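Local coordinates for p-47 protein (Clostridium botulinum, PDB 6EKT), which has the fold of tubular lipid-binding proteins and may belong to a progenitor complex that protects botulinum neurotoxin in the host gut, at residues E44-N49 against K171-I176; N49-L54 against M66-W71; K85-E90 against G104-L109. All blocks are in the same frame, centred on the assembly; numbering follows the deposited sequence. Where two conformers were deposited one is given.

Interaction 1 of 3, residues E44-N49 against K171-I176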
loop_
_atom_site.group_PDB
_atom_site.type_symbol
_atom_site.label_atom_id
_atom_site.label_comp_id
_atom_site.label_asym_id
_atom_site.label_seq_id
_atom_site.Cartn_x
_atom_site.Cartn_y
_atom_site.Cartn_z
ATOM N N GLU A 44 -20.775 -16.558 -2.642
ATOM C CA GLU A 44 -20.542 -17.636 -3.620
ATOM C C GLU A 44 -19.993 -18.873 -2.909
ATOM O O GLU A 44 -20.460 -19.980 -3.154
ATOM C CB GLU A 44 -19.587 -17.190 -4.748
ATOM C CG GLU A 44 -20.193 -16.212 -5.755
ATOM C CD GLU A 44 -19.183 -15.451 -6.618
ATOM O OE1 GLU A 44 -17.981 -15.304 -6.258
ATOM O OE2 GLU A 44 -19.610 -14.949 -7.675
ATOM N N TYR A 45 -19.039 -18.670 -1.996
ATOM C CA TYR A 45 -18.411 -19.768 -1.263
ATOM C C TYR A 45 -19.409 -20.540 -0.408
ATOM O O TYR A 45 -19.387 -21.767 -0.418
ATOM C CB TYR A 45 -17.271 -19.271 -0.372
ATOM C CG TYR A 45 -16.486 -20.374 0.308
ATOM C CD1 TYR A 45 -15.361 -20.940 -0.308
ATOM C CD2 TYR A 45 -16.860 -20.859 1.577
ATOM C CE1 TYR A 45 -14.630 -21.948 0.319
ATOM C CE2 TYR A 45 -16.136 -21.870 2.199
ATOM C CZ TYR A 45 -15.022 -22.404 1.565
ATOM O OH TYR A 45 -14.305 -23.400 2.178
ATOM N N ILE A 46 -20.240 -19.819 0.354
ATOM C CA ILE A 46 -21.287 -20.438 1.190
ATOM C C ILE A 46 -22.350 -21.193 0.359
ATOM O O ILE A 46 -22.682 -22.350 0.674
ATOM C CB ILE A 46 -21.913 -19.430 2.201
ATOM C CG1 ILE A 46 -20.849 -18.905 3.191
ATOM C CG2 ILE A 46 -23.083 -20.041 2.981
ATOM C CD1 ILE A 46 -20.144 -19.956 4.039
ATOM N N THR A 47 -22.871 -20.536 -0.676
ATOM C CA THR A 47 -23.835 -21.146 -1.609
ATOM C C THR A 47 -23.264 -22.382 -2.328
ATOM O O THR A 47 -23.868 -23.458 -2.265
ATOM C CB THR A 47 -24.388 -20.102 -2.619
ATOM O OG1 THR A 47 -25.028 -19.039 -1.900
ATOM C CG2 THR A 47 -25.399 -20.730 -3.607
ATOM N N LYS A 48 -22.107 -22.234 -2.982
ATOM C CA LYS A 48 -21.535 -23.304 -3.826
ATOM C C LYS A 48 -21.199 -24.582 -3.040
ATOM O O LYS A 48 -21.253 -25.686 -3.589
ATOM C CB LYS A 48 -20.295 -22.815 -4.590
ATOM C CG LYS A 48 -20.093 -23.520 -5.923
ATOM C CD LYS A 48 -18.663 -23.462 -6.444
ATOM C CE LYS A 48 -18.495 -24.518 -7.530
ATOM N NZ LYS A 48 -17.145 -24.491 -8.161
ATOM N N ASN A 49 -20.863 -24.426 -1.761
ATOM C CA ASN A 49 -20.440 -25.559 -0.940
ATOM C C ASN A 49 -21.557 -26.154 -0.067
ATOM O O ASN A 49 -21.338 -27.170 0.613
ATOM C CB ASN A 49 -19.215 -25.181 -0.102
ATOM C CG ASN A 49 -17.932 -25.177 -0.910
ATOM O OD1 ASN A 49 -17.420 -26.230 -1.282
ATOM N ND2 ASN A 49 -17.397 -23.989 -1.171
ATOM N N LYS A 171 -13.011 -27.410 9.780
ATOM C CA LYS A 171 -12.411 -27.858 8.509
ATOM C C LYS A 171 -13.242 -27.565 7.261
ATOM O O LYS A 171 -12.714 -27.528 6.157
ATOM C CB LYS A 171 -12.046 -29.352 8.564
ATOM C CG LYS A 171 -11.003 -29.706 9.621
ATOM C CD LYS A 171 -9.580 -29.330 9.202
ATOM C CE LYS A 171 -8.600 -29.454 10.366
ATOM N NZ LYS A 171 -8.488 -30.843 10.904
ATOM N N GLN A 172 -14.534 -27.324 7.443
ATOM C CA GLN A 172 -15.446 -27.050 6.328
ATOM C C GLN A 172 -15.313 -25.667 5.712
ATOM O O GLN A 172 -15.696 -25.465 4.561
ATOM C CB GLN A 172 -16.885 -27.211 6.780
ATOM C CG GLN A 172 -17.384 -28.638 6.817
ATOM C CD GLN A 172 -18.857 -28.681 6.529
ATOM O OE1 GLN A 172 -19.285 -28.414 5.406
ATOM N NE2 GLN A 172 -19.645 -28.996 7.538
ATOM N N ILE A 173 -14.828 -24.716 6.504
ATOM C CA ILE A 173 -14.658 -23.345 6.072
ATOM C C ILE A 173 -13.169 -23.140 5.795
ATOM O O ILE A 173 -12.350 -23.189 6.723
ATOM C CB ILE A 173 -15.176 -22.338 7.142
ATOM C CG1 ILE A 173 -16.636 -22.628 7.542
ATOM C CG2 ILE A 173 -14.938 -20.886 6.704
ATOM C CD1 ILE A 173 -17.688 -22.469 6.453
ATOM N N SER A 174 -12.839 -22.957 4.511
ATOM C CA SER A 174 -11.483 -22.627 4.051
ATOM C C SER A 174 -11.514 -21.434 3.105
ATOM O O SER A 174 -10.716 -21.391 2.155
ATOM C CB SER A 174 -10.848 -23.796 3.271
ATOM O OG SER A 174 -11.037 -25.046 3.891
ATOM N N TYR A 175 -12.411 -20.471 3.329
ATOM C CA TYR A 175 -12.433 -19.293 2.474
ATOM C C TYR A 175 -11.126 -18.488 2.629
ATOM O O TYR A 175 -10.692 -18.211 3.754
ATOM C CB TYR A 175 -13.673 -18.414 2.698
ATOM C CG TYR A 175 -13.670 -17.212 1.792
ATOM C CD1 TYR A 175 -14.105 -17.315 0.465
ATOM C CD2 TYR A 175 -13.173 -15.974 2.238
ATOM C CE1 TYR A 175 -14.075 -16.216 -0.382
ATOM C CE2 TYR A 175 -13.141 -14.870 1.400
ATOM C CZ TYR A 175 -13.591 -14.992 0.096
ATOM O OH TYR A 175 -13.545 -13.894 -0.736
ATOM N N ILE A 176 -10.499 -18.165 1.492
ATOM C CA ILE A 176 -9.240 -17.402 1.468
ATOM C C ILE A 176 -9.606 -15.940 1.272
ATOM O O ILE A 176 -10.032 -15.548 0.179
ATOM C CB ILE A 176 -8.283 -17.848 0.319
ATOM C CG1 ILE A 176 -8.010 -19.370 0.317
ATOM C CG2 ILE A 176 -7.000 -17.018 0.307
ATOM C CD1 ILE A 176 -7.528 -19.959 1.636
#
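The phenol oxygen of Tyr-45 takes the backbone N-H of Ser-174: OH lies 2.8 Å from Ser-174 N at an N-H...O angle of 157°. The same hydroxyl gives a weak, long bond of 3.4 Å from OH to the carbonyl O of Gln-172. Here the C-terminal part of helix 35-49, in the TULIP-like fold of P47, meets the loop that runs from helix 152-168 to strand 178-181. Because CG of Tyr-45 stands anti to the backbone N (chi1 -174°), the ring leaves the helix and reaches across to the loop backbone, where Gln-172 O sits at its edge. Both ring faces are occupied. Over one lies Tyr-175, whose CB is 4.0 Å from the ring centroid and almost on the normal, a CH-pi contact; beside it the ring of Tyr-175 turns its edge to the same face, an offset edge-to-face pair with planes at 76°. Its CD1 comes 3.8 Å from CB of Tyr-45, and the two side chains run past each other in opposite directions. Val-38 and His-41, earlier on the helix, also touch Tyr-175. Apart from the tyrosines, CD1 of Ile-46 meets CD1 of Ile-173 at 4.3 Å, a looser apolar contact beside Trp-71. Over the opposite face of the Tyr-45 ring hangs the amide of Asn-49, its ND2 3.7 Å above the ring centre while hydrogen-bonded, at 3.1 Å, to a carbonyl lone pair of Tyr-45 O.

Interaction 2 of 3, residues N49-L54 against M66-W71; sequences NNIQFL and MVFDNW
Phe-53 and Phe-68 form the close-packed side of an antiparallel beta hairpin: CE2 of Phe-68 points into the face of Phe-53, 3.7 Å from its CD2, and the planes stand at 85°, a T-shaped pair. Trp-71 lies over a face of Phe-68, its NE1 3.4 Å above the plane and over the centre. CZ2 of the same indole reaches CZ of Phe-53 at 4.0 Å, while the methyl CE of Met-66 sits at the edge of Phe-53, brought back by the bend at the end of its chain (chi3 -69°). Just before strand 52-57, CG2 of Ile-51 meets CD2 of Phe-68. The backbones hold this register through the hydrogen-bonded pair Phe-53 and Met-66, with bonds of 2.8 Å from Phe-53 N to Met-66 O and 2.9 Å from Met-66 N to Phe-53 O; toward Ile-51 the ladder ends in a weak bond from Phe-68 N to Ile-51 O. The other face, bearing Gln-52 and Val-67, is partly exposed and has fewer contacts: the two side chains lie alongside, CB and NE2 of Gln-52 each 3.9 Å from CG2 of Val-67. Helix 152-168 packs on the aromatic face through Ala-165 and Phe-166, Ile-46 of helix 35-49 touches Ile-51 and Trp-71, and strand 62-68 continues the sheet to strand 91-94.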
loop_
_atom_site.group_PDB
_atom_site.type_symbol
_atom_site.label_atom_id
_atom_site.label_comp_id
_atom_site.label_asym_id
_atom_site.label_seq_id
_atom_site.Cartn_x
_atom_site.Cartn_y
_atom_site.Cartn_z
ATOM N N ASN A 49 -20.863 -24.426 -1.761
ATOM C CA ASN A 49 -20.440 -25.559 -0.940
ATOM C C ASN A 49 -21.557 -26.154 -0.067
ATOM O O ASN A 49 -21.338 -27.170 0.613
ATOM C CB ASN A 49 -19.215 -25.181 -0.102
ATOM C CG ASN A 49 -17.932 -25.177 -0.910
ATOM O OD1 ASN A 49 -17.420 -26.230 -1.282
ATOM N ND2 ASN A 49 -17.397 -23.989 -1.171
ATOM N N ASN A 50 -22.743 -25.524 -0.113
ATOM C CA ASN A 50 -23.944 -25.925 0.655
ATOM C C ASN A 50 -23.623 -26.291 2.100
ATOM O O ASN A 50 -23.930 -27.393 2.566
ATOM C CB ASN A 50 -24.697 -27.067 -0.039
ATOM C CG ASN A 50 -25.119 -26.706 -1.443
ATOM O OD1 ASN A 50 -26.182 -26.115 -1.657
ATOM N ND2 ASN A 50 -24.287 -27.058 -2.412
ATOM N N ILE A 51 -22.987 -25.347 2.786
ATOM C CA ILE A 51 -22.451 -25.558 4.125
ATOM C C ILE A 51 -23.558 -25.874 5.118
ATOM O O ILE A 51 -24.517 -25.105 5.272
ATOM C CB ILE A 51 -21.626 -24.334 4.605
ATOM C CG1 ILE A 51 -20.522 -23.955 3.586
ATOM C CG2 ILE A 51 -21.073 -24.557 6.009
ATOM C CD1 ILE A 51 -19.377 -24.946 3.456
ATOM N N GLN A 52 -23.420 -27.033 5.757
ATOM C CA GLN A 52 -24.210 -27.362 6.939
ATOM C C GLN A 52 -23.339 -27.841 8.097
ATOM O O GLN A 52 -22.373 -28.585 7.893
ATOM C CB GLN A 52 -25.358 -28.327 6.623
ATOM C CG GLN A 52 -24.981 -29.749 6.218
ATOM C CD GLN A 52 -26.160 -30.705 6.347
ATOM O OE1 GLN A 52 -26.199 -31.544 7.252
ATOM N NE2 GLN A 52 -27.143 -30.559 5.467
ATOM N N PHE A 53 -23.667 -27.364 9.295
ATOM C CA PHE A 53 -22.949 -27.729 10.509
ATOM C C PHE A 53 -23.859 -28.625 11.349
ATOM O O PHE A 53 -24.993 -28.232 11.679
ATOM C CB PHE A 53 -22.563 -26.483 11.352
ATOM C CG PHE A 53 -21.460 -25.610 10.764
ATOM C CD1 PHE A 53 -20.744 -25.965 9.608
ATOM C CD2 PHE A 53 -21.118 -24.414 11.413
ATOM C CE1 PHE A 53 -19.728 -25.139 9.117
ATOM C CE2 PHE A 53 -20.106 -23.591 10.926
ATOM C CZ PHE A 53 -19.415 -23.951 9.777
ATOM N N LEU A 54 -23.352 -29.817 11.670
ATOM C CA LEU A 54 -23.962 -30.726 12.652
ATOM C C LEU A 54 -23.067 -30.909 13.876
ATOM O O LEU A 54 -21.840 -30.954 13.758
ATOM C CB LEU A 54 -24.226 -32.115 12.042
ATOM C CG LEU A 54 -25.005 -32.272 10.733
ATOM C CD1 LEU A 54 -24.756 -33.642 10.093
ATOM C CD2 LEU A 54 -26.487 -32.101 11.005
ATOM N N MET A 66 -27.499 -26.871 11.389
ATOM C CA MET A 66 -27.604 -25.545 10.764
ATOM C C MET A 66 -27.237 -25.602 9.291
ATOM O O MET A 66 -26.097 -25.937 8.938
ATOM C CB MET A 66 -26.710 -24.519 11.483
ATOM C CG MET A 66 -27.128 -24.168 12.904
ATOM S SD MET A 66 -26.074 -22.982 13.774
ATOM C CE MET A 66 -24.569 -23.910 14.044
ATOM N N VAL A 67 -28.199 -25.275 8.434
ATOM C CA VAL A 67 -27.931 -25.089 7.004
ATOM C C VAL A 67 -28.042 -23.583 6.722
ATOM O O VAL A 67 -29.095 -22.970 6.965
ATOM C CB VAL A 67 -28.888 -25.918 6.091
ATOM C CG1 VAL A 67 -28.356 -25.980 4.662
ATOM C CG2 VAL A 67 -29.094 -27.339 6.624
ATOM N N PHE A 68 -26.950 -22.993 6.233
ATOM C CA PHE A 68 -26.851 -21.538 6.087
ATOM C C PHE A 68 -27.415 -20.976 4.787
ATOM O O PHE A 68 -27.200 -21.524 3.702
ATOM C CB PHE A 68 -25.397 -21.065 6.275
ATOM C CG PHE A 68 -24.824 -21.408 7.624
ATOM C CD1 PHE A 68 -25.207 -20.704 8.763
ATOM C CD2 PHE A 68 -23.882 -22.427 7.751
ATOM C CE1 PHE A 68 -24.663 -21.014 10.007
ATOM C CE2 PHE A 68 -23.340 -22.751 8.989
ATOM C CZ PHE A 68 -23.731 -22.044 10.120
ATOM N N ASP A 69 -28.148 -19.876 4.931
ATOM C CA ASP A 69 -28.569 -19.021 3.825
ATOM C C ASP A 69 -27.341 -18.398 3.137
ATOM O O ASP A 69 -27.186 -18.497 1.914
ATOM C CB ASP A 69 -29.483 -17.919 4.376
ATOM C CG ASP A 69 -30.650 -17.603 3.469
ATOM O OD1 ASP A 69 -30.449 -16.900 2.460
ATOM O OD2 ASP A 69 -31.779 -18.042 3.783
ATOM N N ASN A 70 -26.469 -17.797 3.953
ATOM C CA ASN A 70 -25.329 -16.992 3.511
ATOM C C ASN A 70 -24.464 -16.695 4.739
ATOM O O ASN A 70 -24.912 -16.921 5.862
ATOM C CB ASN A 70 -25.821 -15.673 2.911
ATOM C CG ASN A 70 -24.727 -14.937 2.172
ATOM O OD1 ASN A 70 -23.678 -15.509 1.898
ATOM N ND2 ASN A 70 -24.958 -13.671 1.854
ATOM N N TRP A 71 -23.232 -16.226 4.523
ATOM C CA TRP A 71 -22.460 -15.522 5.564
ATOM C C TRP A 71 -22.132 -14.164 4.963
ATOM O O TRP A 71 -21.749 -14.087 3.791
ATOM C CB TRP A 71 -21.158 -16.238 5.930
ATOM C CG TRP A 71 -21.264 -17.474 6.779
ATOM C CD1 TRP A 71 -22.384 -18.242 7.022
ATOM C CD2 TRP A 71 -20.185 -18.127 7.451
ATOM N NE1 TRP A 71 -22.067 -19.308 7.834
ATOM C CE2 TRP A 71 -20.725 -19.272 8.101
ATOM C CE3 TRP A 71 -18.811 -17.852 7.579
ATOM C CZ2 TRP A 71 -19.939 -20.136 8.874
ATOM C CZ3 TRP A 71 -18.026 -18.720 8.334
ATOM C CH2 TRP A 71 -18.597 -19.847 8.982
#

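Interaction 3 of 3, residues K85-E90 against G104-L109; sequences KTPIKE and GINPVL
A trans chi1 of -169° swings the amide of Asn-106 beside the ring of Pro-87, OD1 3.4 Å from Pro-87 CD. On Thr-86, chi1 of 64° sets OG1 between the backbone N and the carbonyl carbon, 3.7 Å from CD of Pro-107; this buried hydroxyl has no polar partner in the model. The two segments run roughly antiparallel: strands 81-88 and 108-118 are neighbours in one antiparallel sheet, and Lys-85 and Val-108 form a non-hydrogen-bonded pair. Ile-88 N bonds to Ile-105 O at 2.8 Å, nearly straight at 175°; further bonds run from Thr-86 N to Pro-107 O and Gly-104 N to Ile-88 O. Pro-107 has no N-H to offer Thr-86 O, so its CD sits 3.3 Å from that oxygen instead. A water bridges the carbonyls of Ile-88 and Ile-105, donating to both. CD1 of Ile-88 touches CG2 of Ile-105 at 3.9 Å and also meets the ring of Pro-107. Beyond Ile-88 the chain turns a corner at Lys-89 and Glu-90, a classic beta bulge facing Val-67, into strand 91-94 of another sheet. Helix 152-168 lies against Ile-105, Pro-107 and Leu-109 through Phe-158, Leu-162 and Phe-166, while Lys-85 and Val-108 touch strand 72-74.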
loop_
_atom_site.group_PDB
_atom_site.type_symbol
_atom_site.label_atom_id
_atom_site.label_comp_id
_atom_site.label_asym_id
_atom_site.label_seq_id
_atom_site.Cartn_x
_atom_site.Cartn_y
_atom_site.Cartn_z
ATOM N N LYS A 85 -22.954 -11.867 9.718
ATOM C CA LYS A 85 -24.289 -12.434 9.897
ATOM C C LYS A 85 -24.273 -13.829 9.286
ATOM O O LYS A 85 -23.752 -14.006 8.179
ATOM C CB LYS A 85 -25.349 -11.598 9.179
ATOM C CG LYS A 85 -25.609 -10.204 9.733
ATOM C CD LYS A 85 -26.709 -9.568 8.896
ATOM C CE LYS A 85 -26.792 -8.058 9.064
ATOM N NZ LYS A 85 -27.811 -7.515 8.116
ATOM N N THR A 86 -24.853 -14.810 9.983
ATOM C CA THR A 86 -24.889 -16.184 9.470
ATOM C C THR A 86 -26.334 -16.725 9.426
ATOM O O THR A 86 -26.644 -17.704 10.113
ATOM C CB THR A 86 -23.968 -17.142 10.269
ATOM O OG1 THR A 86 -24.435 -17.236 11.622
ATOM C CG2 THR A 86 -22.505 -16.664 10.274
ATOM N N PRO A 87 -27.220 -16.086 8.618
ATOM C CA PRO A 87 -28.628 -16.485 8.573
ATOM C C PRO A 87 -28.786 -17.989 8.282
ATOM O O PRO A 87 -28.149 -18.525 7.363
ATOM C CB PRO A 87 -29.215 -15.625 7.439
ATOM C CG PRO A 87 -28.030 -15.177 6.635
ATOM C CD PRO A 87 -26.946 -14.993 7.658
ATOM N N ILE A 88 -29.583 -18.647 9.113
ATOM C CA ILE A 88 -29.883 -20.080 8.992
ATOM C C ILE A 88 -31.196 -20.229 8.215
ATOM O O ILE A 88 -32.245 -19.752 8.662
ATOM C CB ILE A 88 -30.006 -20.764 10.385
ATOM C CG1 ILE A 88 -28.716 -20.582 11.200
ATOM C CG2 ILE A 88 -30.285 -22.262 10.248
ATOM C CD1 ILE A 88 -28.929 -20.583 12.699
ATOM N N LYS A 89 -31.135 -20.890 7.063
ATOM C CA LYS A 89 -32.358 -21.142 6.282
ATOM C C LYS A 89 -33.207 -22.289 6.838
ATOM O O LYS A 89 -34.438 -22.241 6.751
ATOM C CB LYS A 89 -32.078 -21.316 4.776
ATOM C CG LYS A 89 -31.237 -22.518 4.353
ATOM C CD LYS A 89 -31.286 -22.711 2.835
ATOM C CE LYS A 89 -30.020 -23.378 2.313
ATOM N NZ LYS A 89 -29.914 -23.308 0.823
ATOM N N GLU A 90 -32.549 -23.310 7.390
ATOM C CA GLU A 90 -33.230 -24.456 8.003
ATOM C C GLU A 90 -32.335 -25.159 9.026
ATOM O O GLU A 90 -31.100 -25.118 8.945
ATOM C CB GLU A 90 -33.748 -25.457 6.950
ATOM C CG GLU A 90 -32.661 -26.178 6.173
ATOM C CD GLU A 90 -33.166 -27.380 5.409
ATOM O OE1 GLU A 90 -33.539 -28.391 6.039
ATOM O OE2 GLU A 90 -33.186 -27.320 4.172
ATOM N N GLY A 104 -34.979 -19.245 9.819
ATOM C CA GLY A 104 -35.163 -17.798 9.937
ATOM C C GLY A 104 -34.426 -17.137 11.091
ATOM O O GLY A 104 -34.621 -15.947 11.344
ATOM N N ILE A 105 -33.563 -17.894 11.772
ATOM C CA ILE A 105 -32.700 -17.352 12.837
ATOM C C ILE A 105 -31.444 -16.744 12.187
ATOM O O ILE A 105 -30.846 -17.346 11.272
ATOM C CB ILE A 105 -32.392 -18.418 13.938
ATOM C CG1 ILE A 105 -33.565 -18.553 14.934
ATOM C CG2 ILE A 105 -31.149 -18.072 14.752
ATOM C CD1 ILE A 105 -34.871 -19.043 14.358
ATOM N N ASN A 106 -31.065 -15.554 12.667
ATOM C CA ASN A 106 -30.053 -14.713 12.014
ATOM C C ASN A 106 -28.985 -14.212 13.024
ATOM O O ASN A 106 -29.029 -13.050 13.469
ATOM C CB ASN A 106 -30.765 -13.562 11.269
ATOM C CG ASN A 106 -29.843 -12.791 10.343
ATOM O OD1 ASN A 106 -28.746 -13.250 9.990
ATOM N ND2 ASN A 106 -30.296 -11.608 9.927
ATOM N N PRO A 107 -28.021 -15.094 13.395
ATOM C CA PRO A 107 -26.996 -14.735 14.375
ATOM C C PRO A 107 -25.973 -13.743 13.828
ATOM O O PRO A 107 -25.701 -13.709 12.618
ATOM C CB PRO A 107 -26.304 -16.076 14.676
ATOM C CG PRO A 107 -27.231 -17.144 14.143
ATOM C CD PRO A 107 -27.847 -16.486 12.941
ATOM N N VAL A 108 -25.438 -12.930 14.734
ATOM C CA VAL A 108 -24.311 -12.065 14.424
ATOM C C VAL A 108 -23.142 -12.538 15.274
ATOM O O VAL A 108 -23.216 -12.546 16.518
ATOM C CB VAL A 108 -24.624 -10.572 14.702
ATOM C CG1 VAL A 108 -23.442 -9.688 14.312
ATOM C CG2 VAL A 108 -25.884 -10.147 13.963
ATOM N N LEU A 109 -22.083 -12.958 14.591
ATOM C CA LEU A 109 -20.879 -13.403 15.234
ATOM C C LEU A 109 -19.726 -12.455 14.921
ATOM O O LEU A 109 -19.805 -11.625 13.995
ATOM C CB LEU A 109 -20.514 -14.822 14.773
ATOM C CG LEU A 109 -21.625 -15.881 14.784
ATOM C CD1 LEU A 109 -21.185 -17.175 14.113
ATOM C CD2 LEU A 109 -22.080 -16.147 16.204
HETATM O O HOH W 1 -32.104 -16.827 8.882
#

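Interaction 2 is the most buried, an aromatic cluster on a hairpin and the residues just after it; interactions 1 and 3 are partly buried. Interactions 1 and 2 share Asn-49 and touch: Ile-173 lies against Phe-53 and Trp-71, and NE2 of Gln-172 probably bonds to Gln-52 O, tying the loop after helix 152-168 to the hairpin's outer strand. Interactions 2 and 3 meet through backbone, Asp-69 N to Pro-87 O and Val-67 O to Lys-89 N. Interactions 1 and 3 do not touch, their nearest atoms being about 7 Å apart. Chemistry follows place: a tyrosine hydroxyl on loop backbone in interaction 1, edge-to-face rings in 2, main-chain bonds, prolines and a water in 3.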